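Local coordinates for protein phosphoserine aminotransferase SerC (Cytophaga hutchinsonii ATCC 33406, PDB 3FFR) that probably catalyses the pyridoxal-phosphate-dependent transfer of an amino group from glutamate to 3-phosphohydroxypyruvate, giving phosphoserine and 2-oxoglutarate, at residues M23-A26 with L27-I31; L65-S69 with A70-W74; Q349-K352 with L353-L357. All coordinates share one frame; numbering follows the deposited sequence.

Contact 1. Residues M23-A26 with L27-I31; sequences MITA and LDEKI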
loop_
_atom_site.group_PDB
_atom_site.type_symbol
_atom_site.label_atom_id
_atom_site.label_comp_id
_atom_site.label_asym_id
_atom_site.label_seq_id
_atom_site.Cartn_x
_atom_site.Cartn_y
_atom_site.Cartn_z
HETATM N N MSE A 23 -7.354 6.642 -15.983
HETATM C CA MSE A 23 -6.280 5.652 -15.961
HETATM C C MSE A 23 -5.535 5.693 -17.308
HETATM O O MSE A 23 -4.308 5.497 -17.401
HETATM C CB MSE A 23 -6.798 4.247 -15.715
HETATM C CG MSE A 23 -5.708 3.178 -15.624
HETATM SE SE MSE A 23 -4.707 3.344 -13.998
HETATM C CE MSE A 23 -5.886 2.248 -12.874
ATOM N N ILE A 24 -6.277 5.946 -18.370
ATOM C CA ILE A 24 -5.627 6.041 -19.692
ATOM C C ILE A 24 -4.697 7.251 -19.682
ATOM O O ILE A 24 -3.559 7.221 -20.192
ATOM C CB ILE A 24 -6.608 6.109 -20.851
ATOM C CG1 ILE A 24 -7.422 4.824 -20.895
ATOM C CG2 ILE A 24 -5.857 6.296 -22.152
ATOM C CD1 ILE A 24 -6.611 3.617 -20.979
ATOM N N THR A 25 -5.174 8.319 -19.065
ATOM C CA THR A 25 -4.339 9.513 -18.919
ATOM C C THR A 25 -3.078 9.196 -18.110
ATOM O O THR A 25 -1.969 9.632 -18.448
ATOM C CB THR A 25 -5.094 10.661 -18.261
ATOM O OG1 THR A 25 -6.238 10.992 -19.055
ATOM C CG2 THR A 25 -4.223 11.884 -18.152
ATOM N N ALA A 26 -3.249 8.430 -17.038
ATOM C CA ALA A 26 -2.109 8.027 -16.169
ATOM C C ALA A 26 -1.061 7.289 -16.962
ATOM O O ALA A 26 0.144 7.500 -16.805
ATOM C CB ALA A 26 -2.588 7.143 -14.951
ATOM N N LEU A 27 -1.534 6.415 -17.838
ATOM C CA LEU A 27 -0.603 5.613 -18.628
ATOM C C LEU A 27 0.096 6.515 -19.633
ATOM O O LEU A 27 1.322 6.447 -19.826
ATOM C CB LEU A 27 -1.334 4.495 -19.360
ATOM C CG LEU A 27 -1.925 3.397 -18.476
ATOM C CD1 LEU A 27 -2.875 2.507 -19.286
ATOM C CD2 LEU A 27 -0.823 2.592 -17.722
ATOM N N ASP A 28 -0.687 7.371 -20.255
ATOM C CA ASP A 28 -0.166 8.280 -21.286
ATOM C C ASP A 28 0.882 9.231 -20.766
ATOM O O ASP A 28 1.890 9.521 -21.459
ATOM C CB ASP A 28 -1.287 9.114 -21.925
ATOM C CG ASP A 28 -2.101 8.334 -22.932
ATOM O OD1 ASP A 28 -1.659 7.258 -23.339
ATOM O OD2 ASP A 28 -3.164 8.827 -23.353
ATOM N N GLU A 29 0.650 9.702 -19.545
ATOM C CA GLU A 29 1.547 10.676 -18.892
ATOM C C GLU A 29 2.698 10.037 -18.142
ATOM O O GLU A 29 3.552 10.734 -17.600
ATOM C CB GLU A 29 0.803 11.583 -17.928
ATOM C CG GLU A 29 -0.244 12.463 -18.672
ATOM C CD GLU A 29 -0.922 13.516 -17.803
ATOM O OE1 GLU A 29 -0.595 13.664 -16.613
ATOM O OE2 GLU A 29 -1.809 14.222 -18.341
ATOM N N LYS A 30 2.694 8.712 -18.115
ATOM C CA LYS A 30 3.719 7.939 -17.399
ATOM C C LYS A 30 3.787 8.263 -15.902
ATOM O O LYS A 30 4.842 8.310 -15.292
ATOM C CB LYS A 30 5.106 8.067 -18.073
ATOM C CG LYS A 30 5.103 7.400 -19.446
ATOM C CD LYS A 30 6.518 7.269 -20.000
ATOM C CE LYS A 30 6.552 6.372 -21.245
ATOM N NZ LYS A 30 7.928 6.140 -21.767
ATOM N N ILE A 31 2.608 8.428 -15.317
ATOM C CA ILE A 31 2.497 8.729 -13.901
ATOM C C ILE A 31 3.163 7.642 -13.059
ATOM O O ILE A 31 3.683 7.907 -11.982
ATOM C CB ILE A 31 0.986 8.912 -13.477
ATOM C CG1 ILE A 31 0.369 10.122 -14.159
ATOM C CG2 ILE A 31 0.863 9.008 -11.922
ATOM C CD1 ILE A 31 1.014 11.446 -13.791
#

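Contact 2. Residues L65-S69 with A70-W74; sequences LFLAS and ATEIW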
loop_
_atom_site.group_PDB
_atom_site.type_symbol
_atom_site.label_atom_id
_atom_site.label_comp_id
_atom_site.label_asym_id
_atom_site.label_seq_id
_atom_site.Cartn_x
_atom_site.Cartn_y
_atom_site.Cartn_z
ATOM N N LEU A 65 -3.031 12.851 5.254
ATOM C CA LEU A 65 -1.912 11.919 5.100
ATOM C C LEU A 65 -2.330 10.682 4.316
ATOM O O LEU A 65 -3.433 10.164 4.469
ATOM C CB LEU A 65 -1.315 11.463 6.451
ATOM C CG LEU A 65 -0.857 12.611 7.365
ATOM C CD1 LEU A 65 -0.344 11.983 8.693
ATOM C CD2 LEU A 65 0.231 13.507 6.694
ATOM N N PHE A 66 -1.421 10.246 3.455
ATOM C CA PHE A 66 -1.632 9.049 2.657
ATOM C C PHE A 66 -0.858 7.822 3.163
ATOM O O PHE A 66 0.354 7.874 3.417
ATOM C CB PHE A 66 -1.265 9.271 1.198
ATOM C CG PHE A 66 -2.061 10.357 0.525
ATOM C CD1 PHE A 66 -3.448 10.291 0.427
ATOM C CD2 PHE A 66 -1.426 11.459 0.007
ATOM C CE1 PHE A 66 -4.172 11.299 -0.200
ATOM C CE2 PHE A 66 -2.150 12.470 -0.626
ATOM C CZ PHE A 66 -3.513 12.397 -0.713
ATOM N N LEU A 67 -1.616 6.739 3.312
ATOM C CA LEU A 67 -1.116 5.427 3.761
ATOM C C LEU A 67 -1.591 4.325 2.803
ATOM O O LEU A 67 -2.182 4.606 1.750
ATOM C CB LEU A 67 -1.471 5.120 5.211
ATOM C CG LEU A 67 -0.976 6.158 6.238
ATOM C CD1 LEU A 67 -1.859 7.398 6.327
ATOM C CD2 LEU A 67 -0.800 5.504 7.658
ATOM N N ALA A 68 -1.369 3.066 3.172
ATOM C CA ALA A 68 -1.629 1.962 2.210
ATOM C C ALA A 68 -3.047 1.445 2.252
ATOM O O ALA A 68 -3.568 0.922 1.275
ATOM C CB ALA A 68 -0.653 0.789 2.480
ATOM N N SER A 69 -3.652 1.529 3.440
ATOM C CA SER A 69 -4.992 0.959 3.677
ATOM C C SER A 69 -5.603 1.543 4.935
ATOM O O SER A 69 -4.905 2.181 5.734
ATOM C CB SER A 69 -4.865 -0.587 3.880
ATOM O OG SER A 69 -4.049 -0.898 5.007
ATOM N N ALA A 70 -6.922 1.372 5.117
ATOM C CA ALA A 70 -7.575 1.848 6.358
ATOM C C ALA A 70 -7.105 0.997 7.538
ATOM O O ALA A 70 -6.946 1.478 8.663
ATOM C CB ALA A 70 -9.136 1.857 6.244
ATOM N N THR A 71 -6.851 -0.266 7.254
ATOM C CA THR A 71 -6.393 -1.211 8.290
ATOM C C THR A 71 -5.023 -0.768 8.845
ATOM O O THR A 71 -4.779 -0.750 10.065
ATOM C CB THR A 71 -6.342 -2.663 7.770
ATOM O OG1 THR A 71 -7.642 -3.050 7.287
ATOM C CG2 THR A 71 -5.910 -3.665 8.874
ATOM N N GLU A 72 -4.166 -0.294 7.953
ATOM C CA GLU A 72 -2.895 0.262 8.380
ATOM C C GLU A 72 -3.136 1.447 9.336
ATOM O O GLU A 72 -2.479 1.572 10.372
ATOM C CB GLU A 72 -2.032 0.754 7.218
ATOM C CG GLU A 72 -0.740 1.300 7.766
ATOM C CD GLU A 72 0.268 1.904 6.799
ATOM O OE1 GLU A 72 0.036 1.946 5.579
ATOM O OE2 GLU A 72 1.336 2.347 7.322
ATOM N N ILE A 73 -4.083 2.300 8.951
ATOM C CA ILE A 73 -4.444 3.486 9.727
ATOM C C ILE A 73 -4.931 3.084 11.152
ATOM O O ILE A 73 -4.520 3.702 12.160
ATOM C CB ILE A 73 -5.414 4.439 9.001
ATOM C CG1 ILE A 73 -4.735 5.028 7.758
ATOM C CG2 ILE A 73 -5.867 5.571 9.971
ATOM C CD1 ILE A 73 -5.718 5.665 6.774
ATOM N N TRP A 74 -5.708 2.014 11.253
ATOM C CA TRP A 74 -6.087 1.542 12.613
ATOM C C TRP A 74 -4.821 1.332 13.477
ATOM O O TRP A 74 -4.703 1.751 14.616
ATOM C CB TRP A 74 -6.807 0.218 12.573
ATOM C CG TRP A 74 -8.207 0.221 12.092
ATOM C CD1 TRP A 74 -9.072 1.272 11.988
ATOM C CD2 TRP A 74 -8.943 -0.939 11.681
ATOM N NE1 TRP A 74 -10.307 0.833 11.530
ATOM C CE2 TRP A 74 -10.247 -0.519 11.336
ATOM C CE3 TRP A 74 -8.627 -2.280 11.586
ATOM C CZ2 TRP A 74 -11.230 -1.419 10.937
ATOM C CZ3 TRP A 74 -9.582 -3.159 11.163
ATOM C CH2 TRP A 74 -10.863 -2.733 10.823
#

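Contact 3. Residues Q349-K352 with L353-L357; sequences QVHK and LVQTL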
loop_
_atom_site.group_PDB
_atom_site.type_symbol
_atom_site.label_atom_id
_atom_site.label_comp_id
_atom_site.label_asym_id
_atom_site.label_seq_id
_atom_site.Cartn_x
_atom_site.Cartn_y
_atom_site.Cartn_z
ATOM N N GLN A 349 -28.762 3.251 -12.736
ATOM C CA GLN A 349 -28.306 1.903 -12.373
ATOM C C GLN A 349 -29.134 1.355 -11.190
ATOM O O GLN A 349 -29.574 0.206 -11.196
ATOM C CB GLN A 349 -26.816 1.892 -12.029
ATOM C CG GLN A 349 -25.921 2.027 -13.271
ATOM C CD GLN A 349 -24.454 2.257 -12.939
ATOM O OE1 GLN A 349 -24.138 2.885 -11.936
ATOM N NE2 GLN A 349 -23.552 1.790 -13.821
ATOM N N VAL A 350 -29.368 2.203 -10.193
ATOM C CA VAL A 350 -30.125 1.796 -9.004
ATOM C C VAL A 350 -31.584 1.524 -9.393
ATOM O O VAL A 350 -32.208 0.563 -8.927
ATOM C CB VAL A 350 -30.005 2.811 -7.844
ATOM C CG1 VAL A 350 -30.963 2.478 -6.720
ATOM C CG2 VAL A 350 -28.554 2.802 -7.304
ATOM N N HIS A 351 -32.097 2.371 -10.270
ATOM C CA HIS A 351 -33.445 2.203 -10.769
ATOM C C HIS A 351 -33.574 0.846 -11.445
ATOM O O HIS A 351 -34.567 0.144 -11.262
ATOM C CB HIS A 351 -33.825 3.316 -11.744
ATOM C CG HIS A 351 -35.277 3.311 -12.112
ATOM N ND1 HIS A 351 -35.772 2.580 -13.167
ATOM C CD2 HIS A 351 -36.340 3.927 -11.549
ATOM C CE1 HIS A 351 -37.078 2.751 -13.248
ATOM N NE2 HIS A 351 -37.449 3.560 -12.274
ATOM N N LYS A 352 -32.577 0.495 -12.238
ATOM C CA LYS A 352 -32.585 -0.798 -12.938
ATOM C C LYS A 352 -32.527 -1.938 -11.946
ATOM O O LYS A 352 -33.249 -2.931 -12.064
ATOM C CB LYS A 352 -31.454 -0.935 -13.947
ATOM C CG LYS A 352 -31.427 -2.306 -14.649
ATOM C CD LYS A 352 -30.224 -2.437 -15.592
ATOM C CE LYS A 352 -30.172 -3.811 -16.316
ATOM N NZ LYS A 352 -28.944 -3.995 -17.161
ATOM N N LEU A 353 -31.694 -1.768 -10.923
ATOM C CA LEU A 353 -31.582 -2.790 -9.880
ATOM C C LEU A 353 -32.929 -3.004 -9.171
ATOM O O LEU A 353 -33.397 -4.140 -9.026
ATOM C CB LEU A 353 -30.515 -2.419 -8.827
ATOM C CG LEU A 353 -30.399 -3.396 -7.645
ATOM C CD1 LEU A 353 -29.876 -4.768 -8.025
ATOM C CD2 LEU A 353 -29.467 -2.748 -6.556
ATOM N N VAL A 354 -33.544 -1.903 -8.745
ATOM C CA VAL A 354 -34.798 -1.987 -7.973
ATOM C C VAL A 354 -35.924 -2.573 -8.839
ATOM O O VAL A 354 -36.718 -3.411 -8.397
ATOM C CB VAL A 354 -35.186 -0.635 -7.339
ATOM C CG1 VAL A 354 -36.610 -0.678 -6.730
ATOM C CG2 VAL A 354 -34.156 -0.260 -6.253
ATOM N N GLN A 355 -35.964 -2.159 -10.090
ATOM C CA GLN A 355 -37.024 -2.627 -10.973
ATOM C C GLN A 355 -36.886 -4.112 -11.227
ATOM O O GLN A 355 -37.878 -4.855 -11.302
ATOM C CB GLN A 355 -37.010 -1.878 -12.301
ATOM C CG GLN A 355 -37.875 -2.520 -13.372
ATOM C CD GLN A 355 -37.675 -1.845 -14.711
ATOM O OE1 GLN A 355 -38.095 -0.697 -14.907
ATOM N NE2 GLN A 355 -37.018 -2.554 -15.648
ATOM N N THR A 356 -35.642 -4.541 -11.344
ATOM C CA THR A 356 -35.347 -5.936 -11.641
ATOM C C THR A 356 -35.695 -6.771 -10.421
ATOM O O THR A 356 -36.310 -7.833 -10.528
ATOM C CB THR A 356 -33.887 -6.128 -12.085
ATOM O OG1 THR A 356 -33.645 -5.333 -13.257
ATOM C CG2 THR A 356 -33.595 -7.577 -12.383
ATOM N N LEU A 357 -35.328 -6.258 -9.250
ATOM C CA LEU A 357 -35.631 -6.972 -8.007
ATOM C C LEU A 357 -37.148 -7.105 -7.821
ATOM O O LEU A 357 -37.668 -8.148 -7.418
ATOM C CB LEU A 357 -35.036 -6.262 -6.802
ATOM C CG LEU A 357 -33.507 -6.402 -6.689
ATOM C CD1 LEU A 357 -32.995 -5.518 -5.554
ATOM C CD2 LEU A 357 -33.050 -7.860 -6.471
#

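Contact 1. Residues M23-A26 with L27-I31
The carboxylates of D28 and E29 are the flat groups here, and each turns a face back to the residue four places earlier. One face of the D28 carboxylate lies over I24 O, which sits almost directly above D28 CG, 3.3 Å away, and on the same side I24 CG2 approaches D28 OD2 at 3.9 Å, the two side chains crossing at a slant. On E29 it is the T25 methyl that rides above the carboxylate plane, 3.4 Å from T25 CG2 to E29 OE2. T25 and E29 run side by side; with T25 OG1 beside its own backbone N (chi1 -59°), the hydroxyl is hydrogen-bonded to Q21 O while the methyl faces E29. The backbone carries ordinary helical bonds, among them D28 N to I24 O at 2.9 Å. The chain then turns off in a Schellman motif: K30 takes a positive phi of 59°, I31 N reaches A26 O in its carbonyl plane at 3.0 Å, and K30 N bonds L27 O. The turn brings I31 CB to 4.3 Å from A26 CB, where F250 of helix 246-262 packs on both. Two acids near the carbonyl end of a helix are probably disfavoured by its dipole; E29 has a long, weak ion pair to K40, and for D28 the salt bridge to R20 of the second subunit is likely to offset this, tying the helix end to the dimer interface.

Contact 2. Residues L65-S69 with A70-W74
The tight part of this strand-to-helix turn gathers round S69 and E72, where S69 caps the helix and E72 reaches back to the amide of A68. S69 is the N-cap residue: its OG takes the crowded position between its own N and carbonyl carbon (chi1 61°) and from there S69 OG accepts E72 N at 3.0 Å. The E72 side chain runs out fully extended, with CG anti to the backbone N, and brings E72 OE1 to 3.0 Å from A68 N, which meets it nearly along the C-O axis. E72 OE1 also lies 3.4 Å from A68 CB, and L67 crosses the glutamate at about a right angle, L67 CB 3.5 Å from E72 OE1. OE2 is taken by H226 and R76, so both oxygens are held and the carboxylate should have little freedom to rotate. L67 CD2 and I73 CG1 make an ordinary apolar contact at 4.0 Å. Looser is the bond from I73 N to S69 O, weak at 3.3 Å, and the more open side is at partly exposed A68. The buried S69 N has no partner. T71 OG1 is hydrogen-bonded to the phosphate of the cofactor-modified residue 191, consistent with the capped first turn helping to place T71 there. Strand 62-67 pairs with 200-205 at the margin of the seven-stranded sheet, W202 touching both L67 and I73, while helix 93-104 covers T71 and W74.

Contact 3. Residues Q349-K352 with L353-L357
Two donors of T356 converge on the carbonyl of K352, and this polar grip is what sets the contact apart from a plain helical turn. T356 OG1 donates to K352 O at 2.7 Å and T356 N donates to it at 3.0 Å, arriving from opposite faces of the carbonyl plane, the hydroxyl tilted 32° out of it. Lying anti to the carbonyl carbon (chi1 -59°), OG1 is turned back along the helix, a common bond of threonine hydroxyls within helices, to the carbonyl four residues back. With a valine in its place, K352 O would probably lose the hydroxyl donor and be left with the backbone N-H bond from this pair. The other helical bonds are unexceptional; V354 N to V350 O is the shortest backbone bond at 2.8 Å and runs nearly straight on to the carbonyl. Apolar contact is modest: V350 CG1 and V354 CG2 meet at 4.2 Å along one side of the helix, while V354 CG2 also lies 3.4 Å from V350 O. A side-by-side pairing comes from the aliphatic part of K352, whose CG stands 4.0 Å from T356 OG1. The lysine then stays extended and carries NZ away to F321 O. Helix 347-360 lies against the five-stranded sheet: L353 packs on F8 of strand 6-8 and, like K352 and T356, on M323 of strand 323-327. Helix 264-284 covers V350 and V354, and helix 311-318 closes over L353, T356 and L357.

The three contacts follow one another along the chain without touching. Contact 2 is the one near the active site, with the T71 side chain about 6 Å from a bound serine; it is also deeply placed, its centre about 11 Å from that of the chain. Contacts 1 and 3 are peripheral, their centres about 27 Å and 25 Å from the chain centre. Contact 1 approaches contact 2 to about 12 Å between nearest atoms, and both touch the second subunit and so border the dimer interface. Contact 3, touched by no other chain, belongs to the packing of the five-stranded sheet; it lies across the chain's centre from contact 2, about 24 Å away at nearest atoms.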